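DUF1818 domain-containing protein (Prochlorococcus marinus, PDB 2IT9) is of unknown function but possibly binds DNA. Local coordinates at residues A[78-81]-A[86-89]; A[12-15]-A[21-24]; A[3-8]-A[115-120]; A[50-55]-A[66-71]. All blocks are in the same frame, centred on the assembly; numbering follows the deposited sequence. Where two conformers were deposited one is given.

Interaction 1. Residues A[78-81]-A[86-89]; sequences ILNG and WNLR
Four backbone hydrogen bonds zip I78-G81 to W86-R89, the two arms of an antiparallel beta hairpin. I78 and R89 form one hydrogen-bonded pair, N of I78 giving to O of R89 at 2.8 Å and N of R89 returning a nearly straight bond (174°) to O of I78. N80 and N87 form the other; its N80 N to N87 O bond is the longer at 3.2 Å.

Apolar contacts lie on the side of L79, W86 and L88. L79 holds CG anti to its own N (chi1 176°) and runs crosswise to the indole, CD1 standing above the ring plane, toward the rim, 3.4 Å from W86 CE3. With an alanine here W86 loses the CD1 contact, and a gap bordered by Y53 of helix 36-56 is likely to open.

On the other side N80 and N87 extend alongside each other, their amide planes 64° apart, without bonding. A water joins them, accepting from N80 ND2 and donating to N87 OD1 at 2.6 Å and to I78 O, while N80 OD1 turns to T67. The hairpin thus presents a greasy face to the helices and a partly hydrated one where N80, N87 and R89, salt-bridged to E103, stand beside I78.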
loop_
_atom_site.group_PDB
_atom_site.type_symbol
_atom_site.label_atom_id
_atom_site.label_comp_id
_atom_site.label_asym_id
_atom_site.label_seq_id
_atom_site.Cartn_x
_atom_site.Cartn_y
_atom_site.Cartn_z
ATOM N N ILE A 78 12.888 -1.579 -7.524
ATOM C CA ILE A 78 13.467 -0.533 -8.368
ATOM C C ILE A 78 13.901 0.617 -7.504
ATOM O O ILE A 78 13.070 1.269 -6.829
ATOM C CB ILE A 78 12.461 -0.075 -9.435
ATOM C CG1 ILE A 78 11.968 -1.285 -10.280
ATOM C CG2 ILE A 78 13.076 0.988 -10.347
ATOM C CD1 ILE A 78 10.658 -1.044 -10.897
ATOM N N LEU A 79 15.199 0.879 -7.525
ATOM C CA LEU A 79 15.784 1.959 -6.781
ATOM C C LEU A 79 16.110 3.061 -7.779
ATOM O O LEU A 79 16.725 2.807 -8.831
ATOM C CB LEU A 79 17.060 1.493 -6.077
ATOM C CG LEU A 79 17.868 2.533 -5.315
ATOM C CD1 LEU A 79 18.705 1.859 -4.232
ATOM C CD2 LEU A 79 18.724 3.402 -6.223
ATOM N N ASN A 80 15.691 4.265 -7.461
ATOM C CA ASN A 80 15.997 5.467 -8.247
ATOM C C ASN A 80 16.656 6.496 -7.325
ATOM O O ASN A 80 16.114 6.833 -6.259
ATOM C CB ASN A 80 14.737 6.089 -8.829
ATOM C CG ASN A 80 14.358 5.499 -10.161
ATOM O OD1 ASN A 80 14.931 5.859 -11.195
ATOM N ND2 ASN A 80 13.346 4.641 -10.160
ATOM N N GLY A 81 17.821 6.982 -7.688
ATOM C CA GLY A 81 18.431 7.989 -6.828
ATOM C C GLY A 81 19.482 8.825 -7.468
ATOM O O GLY A 81 19.706 8.736 -8.658
ATOM N N TRP A 86 17.686 8.293 -2.311
ATOM C CA TRP A 86 17.024 7.355 -3.190
ATOM C C TRP A 86 15.646 6.920 -2.757
ATOM O O TRP A 86 15.377 6.849 -1.578
ATOM C CB TRP A 86 17.881 6.105 -3.366
ATOM C CG TRP A 86 18.241 5.440 -2.043
ATOM C CD1 TRP A 86 19.187 5.860 -1.146
ATOM C CD2 TRP A 86 17.695 4.230 -1.499
ATOM N NE1 TRP A 86 19.211 5.031 -0.053
ATOM C CE2 TRP A 86 18.337 4.002 -0.261
ATOM C CE3 TRP A 86 16.706 3.340 -1.915
ATOM C CZ2 TRP A 86 18.041 2.916 0.546
ATOM C CZ3 TRP A 86 16.412 2.255 -1.113
ATOM C CH2 TRP A 86 17.086 2.048 0.109
ATOM N N ASN A 87 14.792 6.581 -3.736
ATOM C CA ASN A 87 13.459 6.062 -3.444
ATOM C C ASN A 87 13.427 4.602 -3.882
ATOM O O ASN A 87 14.343 4.098 -4.571
ATOM C CB ASN A 87 12.332 6.886 -4.092
ATOM C CG ASN A 87 12.432 6.937 -5.594
ATOM O OD1 ASN A 87 12.749 5.954 -6.236
ATOM N ND2 ASN A 87 12.157 8.098 -6.153
ATOM N N LEU A 88 12.372 3.902 -3.473
ATOM C CA LEU A 88 12.268 2.478 -3.721
ATOM C C LEU A 88 10.850 2.054 -4.028
ATOM O O LEU A 88 9.931 2.325 -3.235
ATOM C CB LEU A 88 12.763 1.687 -2.499
ATOM C CG LEU A 88 12.793 0.145 -2.644
ATOM C CD1 LEU A 88 13.846 -0.260 -3.622
ATOM C CD2 LEU A 88 13.044 -0.469 -1.301
ATOM N N ARG A 89 10.691 1.415 -5.189
ATOM C CA ARG A 89 9.420 0.858 -5.629
ATOM C C ARG A 89 9.557 -0.654 -5.558
ATOM O O ARG A 89 10.553 -1.203 -6.022
ATOM C CB ARG A 89 9.097 1.295 -7.039
ATOM C CG ARG A 89 7.750 0.817 -7.486
ATOM C CD ARG A 89 7.419 1.277 -8.887
ATOM N NE ARG A 89 6.130 0.726 -9.310
ATOM C CZ ARG A 89 5.801 0.490 -10.576
ATOM N NH1 ARG A 89 6.660 0.722 -11.565
ATOM N NH2 ARG A 89 4.607 -0.013 -10.861
HETATM O O HOH W 1 12.184 3.786 -7.636
#

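Interaction 2. Residues A[12-15]-A[21-24]; sequences IIFD and FSTL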
loop_
_atom_site.group_PDB
_atom_site.type_symbol
_atom_site.label_atom_id
_atom_site.label_comp_id
_atom_site.label_asym_id
_atom_site.label_seq_id
_atom_site.Cartn_x
_atom_site.Cartn_y
_atom_site.Cartn_z
ATOM N N ILE A 12 7.566 -1.108 10.327
ATOM C CA ILE A 12 7.789 -2.531 10.162
ATOM C C ILE A 12 7.332 -3.185 11.462
ATOM O O ILE A 12 7.704 -2.720 12.523
ATOM C CB ILE A 12 9.246 -2.874 9.948
ATOM C CG1 ILE A 12 9.799 -2.092 8.764
ATOM C CG2 ILE A 12 9.429 -4.348 9.740
ATOM C CD1 ILE A 12 11.188 -2.497 8.472
ATOM N N ILE A 13 6.521 -4.238 11.367
ATOM C CA ILE A 13 5.996 -4.878 12.542
ATOM C C ILE A 13 6.087 -6.390 12.417
ATOM O O ILE A 13 5.744 -6.934 11.375
ATOM C CB ILE A 13 4.481 -4.522 12.851
ATOM C CG1 ILE A 13 4.220 -3.020 12.784
ATOM C CG2 ILE A 13 4.051 -5.199 14.248
ATOM C CD1 ILE A 13 2.809 -2.602 12.929
ATOM N N PHE A 14 6.605 -7.037 13.450
ATOM C CA PHE A 14 6.616 -8.495 13.500
ATOM C C PHE A 14 5.685 -8.912 14.639
ATOM O O PHE A 14 5.783 -8.381 15.766
ATOM C CB PHE A 14 8.011 -9.052 13.744
ATOM C CG PHE A 14 8.026 -10.538 13.965
ATOM C CD1 PHE A 14 7.719 -11.405 12.915
ATOM C CD2 PHE A 14 8.353 -11.085 15.203
ATOM C CE1 PHE A 14 7.723 -12.778 13.110
ATOM C CE2 PHE A 14 8.364 -12.455 15.390
ATOM C CZ PHE A 14 8.054 -13.300 14.332
ATOM N N ASP A 15 4.793 -9.860 14.353
ATOM C CA ASP A 15 3.830 -10.379 15.314
ATOM C C ASP A 15 4.047 -11.900 15.399
ATOM O O ASP A 15 3.654 -12.645 14.500
ATOM C CB ASP A 15 2.413 -10.023 14.889
ATOM C CG ASP A 15 1.367 -10.538 15.851
ATOM O OD1 ASP A 15 1.686 -11.266 16.815
ATOM O OD2 ASP A 15 0.190 -10.189 15.662
ATOM N N PHE A 21 1.231 -14.695 7.919
ATOM C CA PHE A 21 1.573 -13.334 7.603
ATOM C C PHE A 21 1.982 -12.616 8.895
ATOM O O PHE A 21 1.249 -11.789 9.423
ATOM C CB PHE A 21 0.372 -12.694 6.915
ATOM C CG PHE A 21 0.064 -13.302 5.576
ATOM C CD1 PHE A 21 0.955 -13.129 4.514
ATOM C CD2 PHE A 21 -1.111 -14.031 5.371
ATOM C CE1 PHE A 21 0.702 -13.686 3.273
ATOM C CE2 PHE A 21 -1.386 -14.590 4.113
ATOM C CZ PHE A 21 -0.481 -14.426 3.077
ATOM N N SER A 22 3.181 -12.953 9.359
ATOM C CA SER A 22 3.720 -12.470 10.623
ATOM C C SER A 22 4.490 -11.141 10.558
ATOM O O SER A 22 4.885 -10.631 11.607
ATOM C CB SER A 22 4.587 -13.567 11.225
ATOM O OG SER A 22 5.617 -13.908 10.327
ATOM N N THR A 23 4.712 -10.591 9.367
ATOM C CA THR A 23 5.367 -9.257 9.228
ATOM C C THR A 23 4.496 -8.258 8.503
ATOM O O THR A 23 3.731 -8.628 7.612
ATOM C CB THR A 23 6.726 -9.394 8.489
ATOM O OG1 THR A 23 7.589 -10.204 9.278
ATOM C CG2 THR A 23 7.396 -8.070 8.263
ATOM N N LEU A 24 4.533 -7.014 8.948
ATOM C CA LEU A 24 3.875 -5.946 8.223
ATOM C C LEU A 24 4.923 -4.907 7.848
ATOM O O LEU A 24 5.759 -4.549 8.657
ATOM C CB LEU A 24 2.765 -5.353 9.068
ATOM C CG LEU A 24 2.126 -4.049 8.578
ATOM C CD1 LEU A 24 0.730 -3.929 9.128
ATOM C CD2 LEU A 24 2.945 -2.804 8.901
#
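I13 and L24 stand next to each other on one face of the hairpin formed by strands 10-15 and 23-26, their side chains rising in the same direction. I13 keeps CG1 beside its backbone N (chi1 -48°) and extends CD1 to within 4.0 Å of L24 CD2; L24 instead sets its CG anti to N (169°), a combination that brings the two branches together above the backbone.

The opposite face belongs to F14 and T23, whose side chains are turned roughly perpendicular. In the conformer described, T23 OG1 lies at the edge of the F14 ring, near its plane, 3.8 Å from CD1, and F14 CE1 is 3.7 Å from both CB and OG of S22. S22 and T23 together oppose L34 on the next strand, forming a classic beta bulge.

Beneath the side chains, I13 and L24 exchange two backbone bonds, the shorter from L24 N to I13 O at 2.7 Å. D15 OD1 bonds to S17 in the connecting loop. S22 O, which also lies near the F14 ring, takes the N-H of D15 at 2.9 Å; of the three bonds between these segments it is the one nearest the loop, and it carries the pairing past the last side-chain pair.

Interaction 3. Residues A[3-8]-A[115-120]; sequences IKKEGP and VNAMRS
Strand 2-7, an outermost strand of the N-terminal antiparallel sheet, meets helix 110-120 through one long side chain, that of K5. Its CB points toward the helix, and the aliphatic part does the touching: CD rests 3.8 Å from A117 CB, while CE lies 3.7 Å from S120 OG. The chain is extended until its end and then bends at chi4 (-57°), which turns NZ toward a water. That water accepts from NZ at 2.8 Å and donates to S120 O at 3.2 Å, so the ammonium reaches the helix backbone through a single bridging molecule.

The pairing is that of a sheet packed against the C-terminal helix, with 106 residues of chain between the two segments. W10 of the neighbouring strand touches both K5 and A117, and M121 also touches K5, widening this small interface. Were K5 cut back to an alanine, A117 CB would probably be left without its methylene partner and the water without its ammonium donor.

S120 places OG between its backbone N and carbonyl carbon (chi1 65°), where it can fold back along the helix and give a hydrogen bond to N116 O at 3.0 Å.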
loop_
_atom_site.group_PDB
_atom_site.type_symbol
_atom_site.label_atom_id
_atom_site.label_comp_id
_atom_site.label_asym_id
_atom_site.label_seq_id
_atom_site.Cartn_x
_atom_site.Cartn_y
_atom_site.Cartn_z
ATOM N N ILE A 3 7.191 -6.870 17.782
ATOM C CA ILE A 3 8.366 -5.998 17.634
ATOM C C ILE A 3 7.971 -4.996 16.560
ATOM O O ILE A 3 7.702 -5.359 15.428
ATOM C CB ILE A 3 9.652 -6.758 17.227
ATOM C CG1 ILE A 3 10.010 -7.783 18.275
ATOM C CG2 ILE A 3 10.777 -5.741 17.000
ATOM C CD1 ILE A 3 11.119 -8.727 17.896
ATOM N N LYS A 4 7.938 -3.710 16.906
ATOM C CA LYS A 4 7.609 -2.688 15.938
ATOM C C LYS A 4 8.676 -1.592 15.921
ATOM O O LYS A 4 9.230 -1.250 16.979
ATOM C CB LYS A 4 6.291 -2.051 16.294
ATOM C CG LYS A 4 5.925 -0.874 15.452
ATOM C CD LYS A 4 4.549 -0.362 15.844
ATOM C CE LYS A 4 4.200 0.840 15.008
ATOM N NZ LYS A 4 2.916 1.402 15.472
ATOM N N LYS A 5 8.904 -1.075 14.734
ATOM C CA LYS A 5 9.793 0.029 14.515
ATOM C C LYS A 5 9.048 0.973 13.588
ATOM O O LYS A 5 8.481 0.530 12.621
ATOM C CB LYS A 5 11.085 -0.437 13.851
ATOM C CG LYS A 5 11.947 -1.329 14.799
ATOM C CD LYS A 5 13.309 -1.600 14.214
ATOM C CE LYS A 5 14.083 -2.555 15.060
ATOM N NZ LYS A 5 14.224 -2.055 16.449
ATOM N N GLU A 6 9.135 2.272 13.860
ATOM C CA GLU A 6 8.363 3.243 13.122
ATOM C C GLU A 6 9.024 4.609 13.122
ATOM O O GLU A 6 9.772 4.950 14.011
ATOM C CB GLU A 6 7.013 3.325 13.866
ATOM C CG GLU A 6 6.043 4.314 13.369
ATOM C CD GLU A 6 4.652 4.122 13.993
ATOM O OE1 GLU A 6 4.534 4.106 15.249
ATOM O OE2 GLU A 6 3.692 4.005 13.187
ATOM N N GLY A 7 8.732 5.390 12.105
ATOM C CA GLY A 7 9.181 6.752 12.025
ATOM C C GLY A 7 8.347 7.455 10.975
ATOM O O GLY A 7 7.457 6.836 10.356
ATOM N N PRO A 8 8.611 8.754 10.771
ATOM C CA PRO A 8 7.899 9.495 9.728
ATOM C C PRO A 8 7.956 8.798 8.375
ATOM O O PRO A 8 9.043 8.571 7.828
ATOM C CB PRO A 8 8.610 10.858 9.731
ATOM C CG PRO A 8 9.080 11.000 11.165
ATOM C CD PRO A 8 9.537 9.621 11.524
ATOM N N VAL A 115 15.808 0.938 5.842
ATOM C CA VAL A 115 16.961 0.040 5.733
ATOM C C VAL A 115 17.558 -0.196 7.090
ATOM O O VAL A 115 17.834 -1.339 7.459
ATOM C CB VAL A 115 18.020 0.574 4.714
ATOM C CG1 VAL A 115 19.342 -0.140 4.877
ATOM C CG2 VAL A 115 17.483 0.407 3.282
ATOM N N ASN A 116 17.789 0.883 7.833
ATOM C CA ASN A 116 18.332 0.762 9.168
ATOM C C ASN A 116 17.489 -0.157 10.059
ATOM O O ASN A 116 18.055 -0.961 10.829
ATOM C CB ASN A 116 18.513 2.155 9.789
ATOM C CG ASN A 116 19.661 2.953 9.135
ATOM O OD1 ASN A 116 20.541 2.386 8.463
ATOM N ND2 ASN A 116 19.674 4.268 9.368
ATOM N N ALA A 117 16.157 -0.041 9.954
ATOM C CA ALA A 117 15.228 -0.891 10.738
ATOM C C ALA A 117 15.331 -2.339 10.291
ATOM O O ALA A 117 15.304 -3.228 11.113
ATOM C CB ALA A 117 13.778 -0.404 10.599
HETATM N N MSE A 118 15.408 -2.584 8.983
HETATM C CA MSE A 118 15.535 -3.940 8.459
HETATM C C MSE A 118 16.763 -4.601 8.976
HETATM O O MSE A 118 16.706 -5.767 9.375
HETATM C CB MSE A 118 15.591 -3.936 6.926
HETATM C CG MSE A 118 14.291 -3.618 6.324
HETATM SE SE MSE A 118 14.420 -3.614 4.381
HETATM C CE MSE A 118 12.576 -3.496 3.992
ATOM N N ARG A 119 17.878 -3.876 8.965
ATOM C CA ARG A 119 19.138 -4.425 9.445
ATOM C C ARG A 119 19.165 -4.772 10.940
ATOM O O ARG A 119 19.925 -5.646 11.350
ATOM C CB ARG A 119 20.275 -3.436 9.196
ATOM C CG ARG A 119 20.661 -3.209 7.762
ATOM C CD ARG A 119 22.031 -2.480 7.682
ATOM N NE ARG A 119 22.504 -2.370 6.295
ATOM C CZ ARG A 119 22.593 -1.252 5.563
ATOM N NH1 ARG A 119 22.287 -0.055 6.071
ATOM N NH2 ARG A 119 23.045 -1.328 4.301
ATOM N N SER A 120 18.370 -4.081 11.751
ATOM C CA SER A 120 18.393 -4.267 13.189
ATOM C C SER A 120 17.160 -4.900 13.816
ATOM O O SER A 120 17.032 -4.842 15.034
ATOM C CB SER A 120 18.569 -2.896 13.836
ATOM O OG SER A 120 17.435 -2.091 13.568
HETATM O O HOH W 2 16.353 -3.365 17.744
#

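Interaction 4. Residues A[50-55]-A[66-71]; sequences CDQYKL and ITLELE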
loop_
_atom_site.group_PDB
_atom_site.type_symbol
_atom_site.label_atom_id
_atom_site.label_comp_id
_atom_site.label_asym_id
_atom_site.label_seq_id
_atom_site.Cartn_x
_atom_site.Cartn_y
_atom_site.Cartn_z
ATOM N N CYS A 50 20.732 -1.357 -1.791
ATOM C CA CYS A 50 21.281 -0.290 -0.955
ATOM C C CYS A 50 22.813 -0.287 -1.020
ATOM O O CYS A 50 23.421 0.758 -1.337
ATOM C CB CYS A 50 20.716 -0.349 0.506
ATOM S SG CYS A 50 21.355 1.025 1.511
ATOM N N ASP A 51 23.462 -1.435 -0.840
ATOM C CA ASP A 51 24.910 -1.483 -0.875
ATOM C C ASP A 51 25.457 -1.049 -2.228
ATOM O O ASP A 51 26.449 -0.314 -2.295
ATOM C CB ASP A 51 25.440 -2.900 -0.553
ATOM C CG ASP A 51 25.237 -3.303 0.924
ATOM O OD1 ASP A 51 24.810 -2.469 1.776
ATOM O OD2 ASP A 51 25.497 -4.486 1.222
ATOM N N GLN A 52 24.836 -1.528 -3.304
ATOM C CA GLN A 52 25.285 -1.156 -4.639
ATOM C C GLN A 52 25.143 0.338 -4.903
ATOM O O GLN A 52 26.043 0.961 -5.484
ATOM C CB GLN A 52 24.503 -1.883 -5.680
ATOM C CG GLN A 52 25.098 -1.676 -7.020
ATOM C CD GLN A 52 24.373 -2.424 -8.057
ATOM O OE1 GLN A 52 23.219 -2.824 -7.843
ATOM N NE2 GLN A 52 25.055 -2.681 -9.192
ATOM N N TYR A 53 24.000 0.898 -4.507
ATOM C CA TYR A 53 23.785 2.316 -4.623
ATOM C C TYR A 53 24.864 3.095 -3.873
ATOM O O TYR A 53 25.431 4.040 -4.417
ATOM C CB TYR A 53 22.407 2.700 -4.114
ATOM C CG TYR A 53 22.283 4.180 -3.786
ATOM C CD1 TYR A 53 22.088 5.125 -4.783
ATOM C CD2 TYR A 53 22.409 4.632 -2.481
ATOM C CE1 TYR A 53 22.001 6.498 -4.479
ATOM C CE2 TYR A 53 22.308 5.982 -2.171
ATOM C CZ TYR A 53 22.122 6.920 -3.162
ATOM O OH TYR A 53 22.048 8.272 -2.815
ATOM N N LYS A 54 25.155 2.707 -2.630
ATOM C CA LYS A 54 26.170 3.396 -1.816
ATOM C C LYS A 54 27.519 3.461 -2.539
ATOM O O LYS A 54 28.273 4.443 -2.395
ATOM C CB LYS A 54 26.326 2.721 -0.434
ATOM C CG LYS A 54 25.089 2.794 0.501
ATOM C CD LYS A 54 24.804 4.203 1.025
ATOM C CE LYS A 54 23.623 4.246 2.017
ATOM N NZ LYS A 54 22.276 3.975 1.417
ATOM N N LEU A 55 27.846 2.423 -3.322
ATOM C CA LEU A 55 29.104 2.440 -4.070
ATOM C C LEU A 55 29.022 3.423 -5.249
ATOM O O LEU A 55 29.887 4.304 -5.421
ATOM C CB LEU A 55 29.441 1.055 -4.632
ATOM C CG LEU A 55 29.769 -0.076 -3.649
ATOM C CD1 LEU A 55 30.092 -1.343 -4.452
ATOM C CD2 LEU A 55 30.923 0.290 -2.705
ATOM N N ILE A 66 20.850 7.460 -10.983
ATOM C CA ILE A 66 20.992 6.040 -11.219
ATOM C C ILE A 66 19.681 5.373 -10.953
ATOM O O ILE A 66 18.886 5.802 -10.079
ATOM C CB ILE A 66 22.094 5.406 -10.305
ATOM C CG1 ILE A 66 22.394 3.955 -10.708
ATOM C CG2 ILE A 66 21.712 5.470 -8.839
ATOM C CD1 ILE A 66 22.999 3.814 -12.070
ATOM N N THR A 67 19.440 4.343 -11.733
ATOM C CA THR A 67 18.292 3.452 -11.556
ATOM C C THR A 67 18.884 2.022 -11.468
ATOM O O THR A 67 19.717 1.619 -12.315
ATOM C CB THR A 67 17.305 3.526 -12.765
ATOM O OG1 THR A 67 16.884 4.880 -12.957
ATOM C CG2 THR A 67 16.066 2.606 -12.538
ATOM N N LEU A 68 18.462 1.275 -10.447
ATOM C CA LEU A 68 18.950 -0.089 -10.244
ATOM C C LEU A 68 17.725 -0.937 -10.054
ATOM O O LEU A 68 16.917 -0.642 -9.185
ATOM C CB LEU A 68 19.802 -0.173 -8.958
ATOM C CG LEU A 68 21.068 0.686 -8.868
ATOM C CD1 LEU A 68 21.670 0.569 -7.489
ATOM C CD2 LEU A 68 22.049 0.230 -9.941
ATOM N N GLU A 69 17.588 -1.995 -10.839
ATOM C CA GLU A 69 16.423 -2.878 -10.712
ATOM C C GLU A 69 16.939 -4.274 -10.395
ATOM O O GLU A 69 17.852 -4.780 -11.065
ATOM C CB GLU A 69 15.632 -2.902 -12.030
ATOM C CG GLU A 69 14.457 -3.803 -12.032
ATOM C CD GLU A 69 13.754 -3.815 -13.369
ATOM O OE1 GLU A 69 13.299 -2.737 -13.796
ATOM O OE2 GLU A 69 13.621 -4.910 -13.955
ATOM N N LEU A 70 16.289 -4.936 -9.442
ATOM C CA LEU A 70 16.666 -6.280 -9.055
ATOM C C LEU A 70 15.407 -7.096 -8.818
ATOM O O LEU A 70 14.569 -6.729 -8.011
ATOM C CB LEU A 70 17.480 -6.247 -7.754
ATOM C CG LEU A 70 17.748 -7.597 -7.081
ATOM C CD1 LEU A 70 18.489 -8.554 -7.985
ATOM C CD2 LEU A 70 18.575 -7.370 -5.767
ATOM N N GLU A 71 15.303 -8.195 -9.526
ATOM C CA GLU A 71 14.223 -9.147 -9.324
ATOM C C GLU A 71 14.739 -10.476 -8.805
ATOM O O GLU A 71 15.522 -11.160 -9.427
ATOM C CB GLU A 71 13.446 -9.450 -10.607
ATOM C CG GLU A 71 12.317 -10.481 -10.341
ATOM C CD GLU A 71 11.417 -10.804 -11.531
ATOM O OE1 GLU A 71 11.918 -11.014 -12.660
ATOM O OE2 GLU A 71 10.192 -10.940 -11.298
#
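Q52 and Y53 of helix 36-56 meet I66 and L68 of strand 65-72, in a helix laid along one face of an antiparallel sheet. The short axes run 9.9 Å apart and nearly antiparallel, at 157°, and the contact is made by van der Waals packing, mostly between side chains, with no hydrogen bond across it.

Q52, on the exposed side of the helix, comes first. Its CG stands anti to the backbone N (chi1 -171°) and the chain runs on extended, which lays the side chain obliquely over the end of L68: OE1 lies 3.7 Å from CD1 and 3.9 Å from CD2. The amide thus touches the leucine methyls with its oxygen.

Y53 follows and turns into the core. L68 CD1 fits beside the start of this residue, 3.8 Å from its backbone N and 4.1 Å from its CB, so one methyl fills the step between Q52 and Y53. Farther out, the phenol lies between the helix and the sheet: its ring meets W86 with the planes at about 45°, and its OH bonds to D82 O at the end of strand 75-82. I66 approaches the same ring at its edge, near the ring plane, its CG2 standing 4.1 Å from Y53 CD1.

The four contacts illustrate how two four-stranded antiparallel sheets and two helices make one compact domain. Interaction 2 is a hairpin of the first sheet, interaction 1 a hairpin of the second; their centres lie 23 Å apart, on opposite sides of the chain's centre. Interactions 1 and 4 have centres 8 Å apart, since strands 65-72 and 75-82 are neighbours, and interaction 4 sets helix 36-56 on that sheet. Interactions 2 and 3, centres 12 Å apart, share the first sheet. In chain order interaction 2 closes first, then 4, then 1, all inside the loop closed by interaction 3. Helix 110-120 spans both halves: A117 and S120 touch K5, while V115 packs on W86 of the second sheet and on C50 of helix 36-56.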